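Local coordinates for protein UDP-galactopyranose mutase (Deinococcus radiodurans, PDB 3HDQ) that probably catalyses the interconversion of UDP-galactopyranose and UDP-galactofuranose, using a bound flavin-adenine dinucleotide as cofactor, at residues Asp31-Gly36 / Arg54-Asp59; Gly41-Glu46 / Ala378-Thr383; Pro62-Asn67 / Ile235-Asn240; Phe252-Tyr257 / Asp358-Gly363. All blocks are in the same frame, centred on the assembly; numbering follows the deposited sequence.

Contact 1 (Asp31-Gly36 / Arg54-Asp59); sequences DYLIVG and RVLIVD. With FAD (flavin-adenine dinucleotide), chain L.
Tyr32 to Val35 and Val55 to Val58 pair side by side as the two parallel strands of a Rossmann-type beta-alpha-beta unit, with helix 39-50 as the crossover between them. Backbone bonds alternate along the pair: Leu56 N reaches Tyr32 O, and Ile34 N reaches Leu56 O at 2.8 Å. At the N-terminal end a side chain joins in, Arg54 N giving its hydrogen to Asp31 OD2 at 2.8 Å on the lone pair facing away from OD1.

Ile34 is worth following outward. Its CB sits 4.0 Å from Ile57 CG1, and CG2 turns onto the same neighbour, touching both CG1 and CD1 of Ile57. The other branch goes toward Val55: CG1, beside the backbone N (chi1 -58°), packs on Val55 CG1, and chi2, extended, carries Ile34 CD1 to 3.7 Å from Val55 CG1. The methyl also meets helix 39-50 at Ala45. On the other face Leu33 and Leu56 point the same way, CD1 of Leu33 being 4.0 Å from CD2 of Leu56.

The strand ends reach the cofactor. Gly36 CA lies 3.2 Å from FAD O4B, too close for a side chain, while Asp59 grips both ribose hydroxyls: FAD O2B bonds to Asp59 OD1 at 2.8 Å and FAD O3B to Asp59 OD2 at 2.9 Å.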
# COMPACT_ATOMS: atom_id res chain seq x y z
N ASP A 31 -24.99 -0.52 -7.93
CA ASP A 31 -26.01 0.20 -7.18
C ASP A 31 -25.50 1.60 -6.83
O ASP A 31 -26.26 2.57 -6.83
CB ASP A 31 -26.40 -0.58 -5.92
CG ASP A 31 -26.96 -1.95 -6.23
OD1 ASP A 31 -28.12 -2.02 -6.71
OD2 ASP A 31 -26.27 -2.97 -6.01
N TYR A 32 -24.20 1.71 -6.54
CA TYR A 32 -23.59 2.99 -6.18
C TYR A 32 -22.20 3.15 -6.76
O TYR A 32 -21.34 2.27 -6.63
CB TYR A 32 -23.47 3.14 -4.67
CG TYR A 32 -24.77 3.23 -3.93
CD1 TYR A 32 -25.32 4.47 -3.62
CD2 TYR A 32 -25.44 2.10 -3.52
CE1 TYR A 32 -26.50 4.57 -2.93
CE2 TYR A 32 -26.62 2.18 -2.82
CZ TYR A 32 -27.16 3.42 -2.54
OH TYR A 32 -28.35 3.52 -1.84
N LEU A 33 -21.98 4.29 -7.41
CA LEU A 33 -20.64 4.74 -7.74
C LEU A 33 -20.27 5.72 -6.63
O LEU A 33 -20.99 6.70 -6.40
CB LEU A 33 -20.63 5.43 -9.10
CG LEU A 33 -19.44 6.30 -9.50
CD1 LEU A 33 -18.17 5.48 -9.48
CD2 LEU A 33 -19.66 6.89 -10.89
N ILE A 34 -19.19 5.45 -5.93
CA ILE A 34 -18.74 6.33 -4.85
C ILE A 34 -17.45 7.04 -5.24
O ILE A 34 -16.44 6.41 -5.53
CB ILE A 34 -18.55 5.55 -3.55
CG1 ILE A 34 -19.86 4.87 -3.15
CG2 ILE A 34 -18.11 6.47 -2.44
CD1 ILE A 34 -19.80 4.22 -1.78
N VAL A 35 -17.51 8.37 -5.28
CA VAL A 35 -16.37 9.18 -5.71
C VAL A 35 -15.57 9.66 -4.50
O VAL A 35 -16.06 10.47 -3.70
CB VAL A 35 -16.82 10.39 -6.55
CG1 VAL A 35 -15.63 11.02 -7.27
CG2 VAL A 35 -17.90 9.98 -7.56
N GLY A 36 -14.35 9.14 -4.38
CA GLY A 36 -13.48 9.44 -3.25
C GLY A 36 -13.41 8.30 -2.24
O GLY A 36 -14.45 7.80 -1.81
N ARG A 54 -23.96 -3.50 -4.52
CA ARG A 54 -22.72 -3.51 -5.28
C ARG A 54 -22.13 -2.12 -5.37
O ARG A 54 -22.79 -1.17 -5.78
CB ARG A 54 -22.96 -4.07 -6.67
CG ARG A 54 -23.09 -5.58 -6.69
CD ARG A 54 -23.84 -6.05 -7.92
NE ARG A 54 -23.01 -6.04 -9.11
CZ ARG A 54 -23.50 -6.02 -10.35
NH1 ARG A 54 -24.82 -6.01 -10.53
NH2 ARG A 54 -22.69 -6.02 -11.39
N VAL A 55 -20.86 -2.01 -5.00
CA VAL A 55 -20.22 -0.71 -4.93
C VAL A 55 -19.00 -0.61 -5.83
O VAL A 55 -18.16 -1.50 -5.85
CB VAL A 55 -19.85 -0.37 -3.47
CG1 VAL A 55 -19.17 0.98 -3.38
CG2 VAL A 55 -21.11 -0.41 -2.60
N LEU A 56 -18.91 0.46 -6.61
CA LEU A 56 -17.67 0.82 -7.26
C LEU A 56 -17.19 2.08 -6.58
O LEU A 56 -17.90 3.10 -6.58
CB LEU A 56 -17.85 1.07 -8.76
CG LEU A 56 -16.57 1.53 -9.47
CD1 LEU A 56 -15.52 0.44 -9.43
CD2 LEU A 56 -16.85 1.95 -10.91
N ILE A 57 -16.02 2.01 -5.96
CA ILE A 57 -15.45 3.19 -5.33
C ILE A 57 -14.25 3.66 -6.13
O ILE A 57 -13.37 2.87 -6.47
CB ILE A 57 -15.11 2.97 -3.83
CG1 ILE A 57 -14.77 4.31 -3.16
CG2 ILE A 57 -13.96 1.98 -3.67
CD1 ILE A 57 -14.71 4.26 -1.62
N VAL A 58 -14.23 4.94 -6.45
CA VAL A 58 -13.19 5.45 -7.31
C VAL A 58 -12.44 6.61 -6.64
O VAL A 58 -13.01 7.36 -5.85
CB VAL A 58 -13.79 5.86 -8.67
CG1 VAL A 58 -14.56 7.17 -8.55
CG2 VAL A 58 -12.72 5.96 -9.72
N ASP A 59 -11.15 6.73 -6.93
CA ASP A 59 -10.40 7.91 -6.49
C ASP A 59 -9.37 8.25 -7.55
O ASP A 59 -8.76 7.36 -8.15
CB ASP A 59 -9.72 7.65 -5.14
CG ASP A 59 -9.39 8.95 -4.38
OD1 ASP A 59 -8.61 9.78 -4.89
OD2 ASP A 59 -9.90 9.12 -3.26
PA FAD L . -10.98 13.41 1.70
O1A FAD L . -9.98 12.77 2.48
O2A FAD L . -10.48 14.62 1.21
O5B FAD L . -11.30 12.45 0.54
C5B FAD L . -12.03 12.78 -0.58
C4B FAD L . -11.46 12.01 -1.73
O4B FAD L . -12.16 12.29 -2.89
C3B FAD L . -10.04 12.47 -1.97
O3B FAD L . -9.11 11.47 -1.77
C2B FAD L . -10.04 12.90 -3.40
O2B FAD L . -8.90 12.43 -4.02
C1B FAD L . -11.29 12.27 -3.95
N9A FAD L . -11.77 12.98 -5.13
C8A FAD L . -12.07 14.28 -5.27
N7A FAD L . -12.46 14.52 -6.49
C5A FAD L . -12.42 13.38 -7.17
C6A FAD L . -12.71 13.04 -8.47
N6A FAD L . -13.27 13.89 -9.27
N1A FAD L . -12.57 11.77 -8.90
C2A FAD L . -12.12 10.82 -8.04
N3A FAD L . -11.84 11.16 -6.77
C4A FAD L . -11.97 12.41 -6.33
N1 FAD L . -8.80 15.33 11.27
C2 FAD L . -8.76 14.87 12.52
O2 FAD L . -9.71 14.36 13.04
N3 FAD L . -7.61 14.98 13.20
C4 FAD L . -6.52 15.54 12.62
O4 FAD L . -5.50 15.65 13.20
C4X FAD L . -6.60 16.01 11.36
N5 FAD L . -5.51 16.59 10.80
C5X FAD L . -5.58 17.06 9.54
C6 FAD L . -4.47 17.63 8.97
C7 FAD L . -4.53 18.10 7.70
C7M FAD L . -3.35 18.72 7.08
C8 FAD L . -5.69 18.00 6.98
C8M FAD L . -5.70 18.54 5.60
C9 FAD L . -6.80 17.42 7.55
C9A FAD L . -6.76 16.95 8.83
N10 FAD L . -7.85 16.36 9.41
C10 FAD L . -7.75 15.91 10.68
C1' FAD L . -9.17 16.33 8.73
C2' FAD L . -9.38 15.10 7.87
O2' FAD L . -8.41 15.16 6.89
C3' FAD L . -10.75 15.06 7.20
O3' FAD L . -11.80 14.96 8.04
C4' FAD L . -10.93 13.78 6.48
O4' FAD L . -9.65 13.38 6.11
C5' FAD L . -11.85 14.03 5.32
O5' FAD L . -12.47 12.91 4.80
P FAD L . -13.22 13.03 3.45
O1P FAD L . -13.57 11.74 3.00
O2P FAD L . -14.40 13.77 3.69
O3P FAD L . -12.30 13.79 2.45

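Contact 2 (Gly41-Glu46 / Ala378-Thr383); sequences GSVLAE and AQALAT
Ala380 is the small bump at the middle of this helix pair, its methyl group set against the side chains of Val43 and Leu44. The two helices run broadly the same way, their axes 8.7 Å apart at closest approach and crossing at -34°. A single methyl at the nearest point lets them come this close: Ala380 CB lies 3.6 Å from Val43 CG1, practically as near to Val43 CB, and a little farther from Leu44 CG at 4.2 Å.

Val43 fills the hollow between Ala380 and Leu381. CG1 is the branch that reaches across, because it stands opposite the backbone N (chi1 168°), and it meets Leu381 CD2 at 3.7 Å, the two side chains crossing at about a right angle. Leu44 reaches over the other flank of Ala380. One of its methyls, CD2, rests on the backbone at 3.6 Å from Ala380 O, and the other, CD1, continues one turn along to Thr383 CG2 at 4.2 Å.

Thr383 can offer a methyl there because its hydroxyl is turned back into its own helix, OG1 giving a bond to Gln379 O at 3.1 Å from above the carbonyl plane; the same oxygen also accepts Thr383 N. Tyr97 of helix 92-99 touches both Val43 and Leu381, closing one flank of the seam. The arrangement joins the C-terminal helix 373-388 to helix 39-50, the helix that follows the glycine-rich turn of a Rossmann-type dinucleotide-binding fold.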
# COMPACT_ATOMS: atom_id res chain seq x y z
N GLY A 41 -16.25 8.42 1.60
CA GLY A 41 -16.56 7.36 0.66
C GLY A 41 -16.47 5.96 1.23
O GLY A 41 -17.34 5.11 0.97
N SER A 42 -15.43 5.70 2.01
CA SER A 42 -15.13 4.35 2.49
C SER A 42 -16.14 3.87 3.52
O SER A 42 -16.47 2.70 3.55
CB SER A 42 -13.72 4.29 3.07
OG SER A 42 -12.77 4.62 2.09
N VAL A 43 -16.61 4.76 4.38
CA VAL A 43 -17.60 4.38 5.38
C VAL A 43 -18.90 4.03 4.67
O VAL A 43 -19.54 3.03 5.00
CB VAL A 43 -17.85 5.49 6.40
CG1 VAL A 43 -19.10 5.16 7.24
CG2 VAL A 43 -16.65 5.67 7.31
N LEU A 44 -19.28 4.83 3.68
CA LEU A 44 -20.49 4.53 2.92
C LEU A 44 -20.32 3.29 2.02
O LEU A 44 -21.25 2.50 1.84
CB LEU A 44 -20.96 5.75 2.13
CG LEU A 44 -21.78 6.73 2.98
CD1 LEU A 44 -21.71 8.16 2.45
CD2 LEU A 44 -23.25 6.25 3.07
N ALA A 45 -19.11 3.09 1.50
CA ALA A 45 -18.85 1.88 0.73
C ALA A 45 -19.00 0.65 1.62
O ALA A 45 -19.59 -0.35 1.22
CB ALA A 45 -17.47 1.93 0.10
N GLU A 46 -18.49 0.73 2.84
CA GLU A 46 -18.55 -0.41 3.76
C GLU A 46 -19.99 -0.71 4.20
O GLU A 46 -20.42 -1.87 4.17
CB GLU A 46 -17.66 -0.17 4.99
CG GLU A 46 -17.57 -1.36 5.94
CD GLU A 46 -18.71 -1.40 6.95
OE1 GLU A 46 -19.13 -0.32 7.43
OE2 GLU A 46 -19.19 -2.50 7.27
N ALA A 378 -19.20 10.25 11.37
CA ALA A 378 -20.57 10.41 11.88
C ALA A 378 -21.51 10.88 10.77
O ALA A 378 -22.65 10.44 10.70
CB ALA A 378 -20.60 11.39 13.07
N GLN A 379 -21.02 11.79 9.93
CA GLN A 379 -21.81 12.27 8.80
C GLN A 379 -22.15 11.11 7.85
O GLN A 379 -23.29 10.96 7.42
CB GLN A 379 -21.08 13.38 8.03
CG GLN A 379 -21.98 14.17 7.07
CD GLN A 379 -21.22 15.10 6.13
OE1 GLN A 379 -20.15 14.75 5.62
NE2 GLN A 379 -21.77 16.29 5.90
N ALA A 380 -21.14 10.30 7.54
CA ALA A 380 -21.32 9.18 6.62
C ALA A 380 -22.30 8.13 7.16
O ALA A 380 -23.13 7.61 6.41
CB ALA A 380 -19.95 8.55 6.28
N LEU A 381 -22.20 7.82 8.45
CA LEU A 381 -23.10 6.86 9.08
C LEU A 381 -24.52 7.38 9.03
O LEU A 381 -25.45 6.61 8.80
CB LEU A 381 -22.70 6.59 10.54
CG LEU A 381 -21.35 5.89 10.73
CD1 LEU A 381 -21.03 5.77 12.22
CD2 LEU A 381 -21.35 4.53 10.06
N ALA A 382 -24.69 8.68 9.26
CA ALA A 382 -26.02 9.27 9.26
C ALA A 382 -26.60 9.33 7.85
O ALA A 382 -27.80 9.17 7.66
CB ALA A 382 -26.01 10.66 9.90
N THR A 383 -25.74 9.54 6.86
CA THR A 383 -26.17 9.52 5.47
C THR A 383 -26.63 8.11 5.10
O THR A 383 -27.61 7.95 4.38
CB THR A 383 -25.06 9.99 4.51
OG1 THR A 383 -24.78 11.37 4.75
CG2 THR A 383 -25.48 9.84 3.06

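Contact 3 (Pro62-Asn67 / Ile235-Asn240); sequences PHIGGN and IKVMLN. With FAD (flavin-adenine dinucleotide), chain L.
Leu239 meets mostly backbone here: its two methyls lie along one side of the main chain of Pro62 and His63, with CD1 3.5 Å from Pro62 O and 3.8 Å from His63 CA, and CD2 lying by the His63 carbonyl. The join is van der Waals packing, part of it methyl against main chain, and it sets a loop of the Rossmann-type FAD-binding fold on strand 235-239, an outer strand of the parallel sheet within the chain. Beyond that strand the sheet runs on, since Val237 to Leu239 pair antiparallel with a strand of the second subunit.

Ile64 adds the side-chain part. CG1 takes the place between the backbone N and the carbonyl carbon (chi1 62°), which leaves CG2 to reach the strand, 4.0 Å from Val237 CG1 and 4.1 Å from Leu239 CD2. The Ile64 side chain crosses that of Val237 at about a right angle and also touches Phe226 and Gln227 of helix 222-229.

The loop is braced from within. His63 ND1 donates to Ile64 O at 2.7 Å, with the acceptor close to the ring plane but the donor standing above the carbonyl plane; NE2 bonds to Tyr82 OH.

Farther on, Gly66 runs so close to the pyrophosphate that a side chain would hit FAD O1A. The side-chain nitrogen ND2 of Asn67 lies near FAD O2' and O2A, and an alanine here would probably leave that side of the cofactor, and Arg61, less closely packed. The main chain holds the phosphate directly: Asn67 N to FAD O1A, 2.9 Å and nearly straight at 170°.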
# COMPACT_ATOMS: atom_id res chain seq x y z
N PRO A 62 -3.69 7.53 -6.45
CA PRO A 62 -3.32 6.14 -6.70
C PRO A 62 -3.42 5.29 -5.45
O PRO A 62 -2.92 4.17 -5.45
CB PRO A 62 -1.85 6.22 -7.12
CG PRO A 62 -1.40 7.66 -6.79
CD PRO A 62 -2.53 8.36 -6.10
N HIS A 63 -4.06 5.80 -4.41
CA HIS A 63 -4.17 5.06 -3.15
C HIS A 63 -5.52 5.36 -2.50
O HIS A 63 -6.17 6.32 -2.87
CB HIS A 63 -3.05 5.49 -2.21
CG HIS A 63 -3.12 6.94 -1.84
ND1 HIS A 63 -4.11 7.46 -1.04
CD2 HIS A 63 -2.34 7.99 -2.20
CE1 HIS A 63 -3.93 8.76 -0.90
NE2 HIS A 63 -2.86 9.11 -1.59
N ILE A 64 -5.92 4.53 -1.54
CA ILE A 64 -7.15 4.76 -0.79
C ILE A 64 -6.90 5.67 0.42
O ILE A 64 -5.77 6.11 0.65
CB ILE A 64 -7.77 3.42 -0.31
CG1 ILE A 64 -6.80 2.70 0.65
CG2 ILE A 64 -8.11 2.53 -1.50
CD1 ILE A 64 -7.31 1.39 1.21
N GLY A 65 -7.95 5.98 1.17
CA GLY A 65 -7.79 6.71 2.42
C GLY A 65 -7.89 8.22 2.39
O GLY A 65 -7.84 8.86 3.44
N GLY A 66 -8.05 8.81 1.21
CA GLY A 66 -8.12 10.26 1.12
C GLY A 66 -6.93 10.95 1.80
O GLY A 66 -5.79 10.52 1.63
N ASN A 67 -7.21 12.02 2.55
CA ASN A 67 -6.18 12.79 3.27
C ASN A 67 -5.50 11.99 4.36
O ASN A 67 -4.41 12.35 4.81
CB ASN A 67 -6.79 14.03 3.95
CG ASN A 67 -6.97 15.18 2.99
OD1 ASN A 67 -6.41 15.17 1.90
ND2 ASN A 67 -7.75 16.18 3.39
N ILE A 235 -17.33 -4.72 -2.87
CA ILE A 235 -16.66 -3.44 -3.10
C ILE A 235 -15.56 -3.55 -4.15
O ILE A 235 -14.59 -4.29 -3.97
CB ILE A 235 -16.10 -2.86 -1.78
CG1 ILE A 235 -17.24 -2.65 -0.78
CG2 ILE A 235 -15.39 -1.55 -2.01
CD1 ILE A 235 -16.81 -1.95 0.51
N LYS A 236 -15.73 -2.84 -5.27
CA LYS A 236 -14.71 -2.77 -6.31
C LYS A 236 -13.98 -1.45 -6.15
O LYS A 236 -14.62 -0.40 -6.02
CB LYS A 236 -15.34 -2.86 -7.70
CG LYS A 236 -16.25 -4.07 -7.91
CD LYS A 236 -15.54 -5.34 -7.51
CE LYS A 236 -16.53 -6.34 -6.94
NZ LYS A 236 -15.85 -7.48 -6.27
N VAL A 237 -12.65 -1.49 -6.17
CA VAL A 237 -11.86 -0.30 -5.90
C VAL A 237 -11.06 0.14 -7.11
O VAL A 237 -10.20 -0.58 -7.60
CB VAL A 237 -10.90 -0.53 -4.74
CG1 VAL A 237 -10.20 0.77 -4.38
CG2 VAL A 237 -11.65 -1.12 -3.55
N MET A 238 -11.34 1.35 -7.59
CA MET A 238 -10.71 1.87 -8.80
C MET A 238 -9.84 3.09 -8.48
O MET A 238 -10.33 4.14 -8.06
CB MET A 238 -11.80 2.24 -9.80
CG MET A 238 -11.35 2.29 -11.22
SD MET A 238 -12.76 2.41 -12.34
CE MET A 238 -11.88 2.17 -13.87
N LEU A 239 -8.54 2.94 -8.69
CA LEU A 239 -7.60 4.00 -8.35
C LEU A 239 -7.03 4.68 -9.59
O LEU A 239 -7.15 4.17 -10.70
CB LEU A 239 -6.49 3.46 -7.43
CG LEU A 239 -7.01 2.87 -6.11
CD1 LEU A 239 -5.89 2.40 -5.20
CD2 LEU A 239 -7.88 3.89 -5.38
N ASN A 240 -6.40 5.83 -9.39
CA ASN A 240 -5.85 6.61 -10.49
C ASN A 240 -6.94 7.01 -11.49
O ASN A 240 -6.69 7.11 -12.69
CB ASN A 240 -4.74 5.83 -11.19
CG ASN A 240 -3.71 6.74 -11.83
OD1 ASN A 240 -3.40 7.80 -11.28
ND2 ASN A 240 -3.18 6.34 -12.99
PA FAD L . -10.98 13.41 1.70
O1A FAD L . -9.98 12.77 2.48
O2A FAD L . -10.48 14.62 1.21
O5B FAD L . -11.30 12.45 0.54
C5B FAD L . -12.03 12.78 -0.58
C4B FAD L . -11.46 12.01 -1.73
O4B FAD L . -12.16 12.29 -2.89
C3B FAD L . -10.04 12.47 -1.97
O3B FAD L . -9.11 11.47 -1.77
C2B FAD L . -10.04 12.90 -3.40
O2B FAD L . -8.90 12.43 -4.02
C1B FAD L . -11.29 12.27 -3.95
N9A FAD L . -11.77 12.98 -5.13
C8A FAD L . -12.07 14.28 -5.27
N7A FAD L . -12.46 14.52 -6.49
C5A FAD L . -12.42 13.38 -7.17
C6A FAD L . -12.71 13.04 -8.47
N6A FAD L . -13.27 13.89 -9.27
N1A FAD L . -12.57 11.77 -8.90
C2A FAD L . -12.12 10.82 -8.04
N3A FAD L . -11.84 11.16 -6.77
C4A FAD L . -11.97 12.41 -6.33
N1 FAD L . -8.80 15.33 11.27
C2 FAD L . -8.76 14.87 12.52
O2 FAD L . -9.71 14.36 13.04
N3 FAD L . -7.61 14.98 13.20
C4 FAD L . -6.52 15.54 12.62
O4 FAD L . -5.50 15.65 13.20
C4X FAD L . -6.60 16.01 11.36
N5 FAD L . -5.51 16.59 10.80
C5X FAD L . -5.58 17.06 9.54
C6 FAD L . -4.47 17.63 8.97
C7 FAD L . -4.53 18.10 7.70
C7M FAD L . -3.35 18.72 7.08
C8 FAD L . -5.69 18.00 6.98
C8M FAD L . -5.70 18.54 5.60
C9 FAD L . -6.80 17.42 7.55
C9A FAD L . -6.76 16.95 8.83
N10 FAD L . -7.85 16.36 9.41
C10 FAD L . -7.75 15.91 10.68
C1' FAD L . -9.17 16.33 8.73
C2' FAD L . -9.38 15.10 7.87
O2' FAD L . -8.41 15.16 6.89
C3' FAD L . -10.75 15.06 7.20
O3' FAD L . -11.80 14.96 8.04
C4' FAD L . -10.93 13.78 6.48
O4' FAD L . -9.65 13.38 6.11
C5' FAD L . -11.85 14.03 5.32
O5' FAD L . -12.47 12.91 4.80
P FAD L . -13.22 13.03 3.45
O1P FAD L . -13.57 11.74 3.00
O2P FAD L . -14.40 13.77 3.69
O3P FAD L . -12.30 13.79 2.45

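Contact 4 (Phe252-Tyr257 / Asp358-Gly363); sequences FQHMIY and DVTFVG
The His254 ring lies with one face over the main chain of Asp358, whose carbonyl O stands 3.4 Å above the plane of the His254 ring, over its centre. The Asp358 carboxylate is turned almost upright to that ring, planes 81° apart, with OD2 3.6 Å from His254 ND1. Thr360 CG2 is modelled at the ring's edge, too close to be trusted. These rings and chains belong to strands 254-257 and 359-361, which run parallel at one edge of the Rossmann-type sheet.

CG of His254 is anti to the backbone N (chi1 -165°), and this swings the imidazole over Asp358; the ring also meets that of Tyr32 on strand 30-35, on the other side of 252-257. An alanine in its place would remove the imidazole and would probably leave the Asp358 carbonyl without its cover and the Tyr32 ring without that aromatic contact.

On the face carrying Met255, Val359, Tyr257 and Phe361, the rings of Tyr257 and Phe361 meet obliquely, centroids 5.8 Å apart, and touch at CD2 of each, 3.8 Å. Phe264 packs against both, while Tyr257 OH goes to Pro260 O. Met255 CB leans on Val359 CG2 at 4.2 Å. The opposite face is covered by helices: Ile256 CG2 meets Val362 CG2 beneath Leu44 of helix 39-50, and Thr383 of helix 373-388 touches Thr360 and Val362.

Main-chain bonds hold the register. Met255 N reaches Asp358 O, Tyr257 N reaches Thr360 O at 2.9 Å, and the last of the series joins Val362 N to Tyr257 O at 3.1 Å.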
# COMPACT_ATOMS: atom_id res chain seq x y z
N PHE A 252 -24.18 2.88 -13.33
CA PHE A 252 -24.45 2.95 -11.89
C PHE A 252 -25.83 3.55 -11.62
O PHE A 252 -26.30 4.40 -12.36
CB PHE A 252 -23.37 3.78 -11.17
CG PHE A 252 -23.27 5.20 -11.64
CD1 PHE A 252 -23.95 6.22 -10.98
CD2 PHE A 252 -22.48 5.53 -12.74
CE1 PHE A 252 -23.84 7.55 -11.41
CE2 PHE A 252 -22.37 6.85 -13.18
CZ PHE A 252 -23.05 7.87 -12.51
N GLN A 253 -26.47 3.11 -10.53
CA GLN A 253 -27.81 3.57 -10.17
C GLN A 253 -27.83 4.83 -9.31
O GLN A 253 -28.73 5.66 -9.43
CB GLN A 253 -28.58 2.45 -9.46
CG GLN A 253 -28.85 1.25 -10.34
CD GLN A 253 -29.59 1.64 -11.60
OE1 GLN A 253 -30.78 1.97 -11.56
NE2 GLN A 253 -28.89 1.62 -12.74
N HIS A 254 -26.85 4.97 -8.42
CA HIS A 254 -26.76 6.14 -7.57
C HIS A 254 -25.31 6.56 -7.35
O HIS A 254 -24.43 5.72 -7.31
CB HIS A 254 -27.46 5.90 -6.23
CG HIS A 254 -27.72 7.16 -5.46
ND1 HIS A 254 -28.91 7.84 -5.52
CD2 HIS A 254 -26.92 7.87 -4.62
CE1 HIS A 254 -28.85 8.91 -4.75
NE2 HIS A 254 -27.65 8.95 -4.20
N MET A 255 -25.08 7.86 -7.22
CA MET A 255 -23.74 8.38 -6.98
C MET A 255 -23.60 9.01 -5.60
O MET A 255 -24.49 9.74 -5.14
CB MET A 255 -23.31 9.40 -8.06
CG MET A 255 -21.94 10.00 -7.78
SD MET A 255 -21.33 11.28 -8.89
CE MET A 255 -20.92 10.29 -10.33
N ILE A 256 -22.49 8.70 -4.94
CA ILE A 256 -22.10 9.37 -3.71
C ILE A 256 -20.83 10.14 -4.02
O ILE A 256 -19.82 9.55 -4.38
CB ILE A 256 -21.90 8.35 -2.56
CG1 ILE A 256 -23.25 7.71 -2.21
CG2 ILE A 256 -21.32 9.04 -1.32
CD1 ILE A 256 -23.22 6.80 -1.03
N TYR A 257 -20.89 11.47 -3.92
CA TYR A 257 -19.77 12.33 -4.28
C TYR A 257 -19.14 12.96 -3.03
O TYR A 257 -19.85 13.50 -2.17
CB TYR A 257 -20.22 13.41 -5.30
CG TYR A 257 -19.12 14.36 -5.75
CD1 TYR A 257 -18.24 14.00 -6.76
CD2 TYR A 257 -18.97 15.61 -5.18
CE1 TYR A 257 -17.22 14.86 -7.16
CE2 TYR A 257 -17.99 16.48 -5.58
CZ TYR A 257 -17.10 16.10 -6.56
OH TYR A 257 -16.11 16.98 -6.96
N ASP A 358 -30.01 11.87 -8.50
CA ASP A 358 -29.39 10.64 -8.02
C ASP A 358 -27.96 10.82 -7.51
O ASP A 358 -27.12 9.95 -7.72
CB ASP A 358 -29.43 9.58 -9.11
CG ASP A 358 -30.79 8.94 -9.24
OD1 ASP A 358 -31.51 9.28 -10.20
OD2 ASP A 358 -31.15 8.12 -8.35
N VAL A 359 -27.71 11.93 -6.83
CA VAL A 359 -26.40 12.19 -6.26
C VAL A 359 -26.55 12.64 -4.82
O VAL A 359 -27.33 13.54 -4.52
CB VAL A 359 -25.63 13.26 -7.05
CG1 VAL A 359 -24.22 13.41 -6.51
CG2 VAL A 359 -25.57 12.88 -8.51
N THR A 360 -25.81 12.01 -3.91
CA THR A 360 -25.71 12.55 -2.56
C THR A 360 -24.29 12.98 -2.18
O THR A 360 -23.31 12.29 -2.47
CB THR A 360 -26.44 11.70 -1.47
OG1 THR A 360 -25.59 11.52 -0.33
CG2 THR A 360 -26.87 10.37 -1.98
N PHE A 361 -24.21 14.15 -1.57
CA PHE A 361 -22.94 14.80 -1.27
C PHE A 361 -22.60 14.58 0.21
O PHE A 361 -23.45 14.77 1.08
CB PHE A 361 -23.03 16.29 -1.61
CG PHE A 361 -23.25 16.57 -3.08
CD1 PHE A 361 -24.46 16.26 -3.68
CD2 PHE A 361 -22.23 17.11 -3.85
CE1 PHE A 361 -24.65 16.49 -5.02
CE2 PHE A 361 -22.42 17.34 -5.20
CZ PHE A 361 -23.64 17.04 -5.78
N VAL A 362 -21.36 14.17 0.47
CA VAL A 362 -20.92 13.83 1.82
C VAL A 362 -19.46 14.15 1.99
O VAL A 362 -18.67 13.94 1.07
CB VAL A 362 -21.07 12.32 2.13
CG1 VAL A 362 -20.92 12.07 3.63
CG2 VAL A 362 -22.40 11.78 1.62
N GLY A 363 -19.09 14.65 3.17
CA GLY A 363 -17.69 14.81 3.53
C GLY A 363 -17.22 16.25 3.60
O GLY A 363 -17.97 17.17 3.24

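From the N terminus, contact 1 closes first, a short loop from strand 30-35 through helix 39-50 to strand 55-58. Contact 2 starts on that helix, inside this loop, and ends on the C-terminal helix, so contacts 1 and 2 cross; its long loop encloses both contact 3 and contact 4. These two follow contact 1 in series: contact 3 returns the chain to strand 235-239 beside 55-58, and contact 4 joins 252-257, beside 30-35, to 359-361. Contacts 1, 3 and 4 thus share one parallel sheet, while contact 2 packs two helices on it. Gln379 OE1 bonds to Gly363 N, linking contacts 2 and 4; contacts 3 and 4 do not touch.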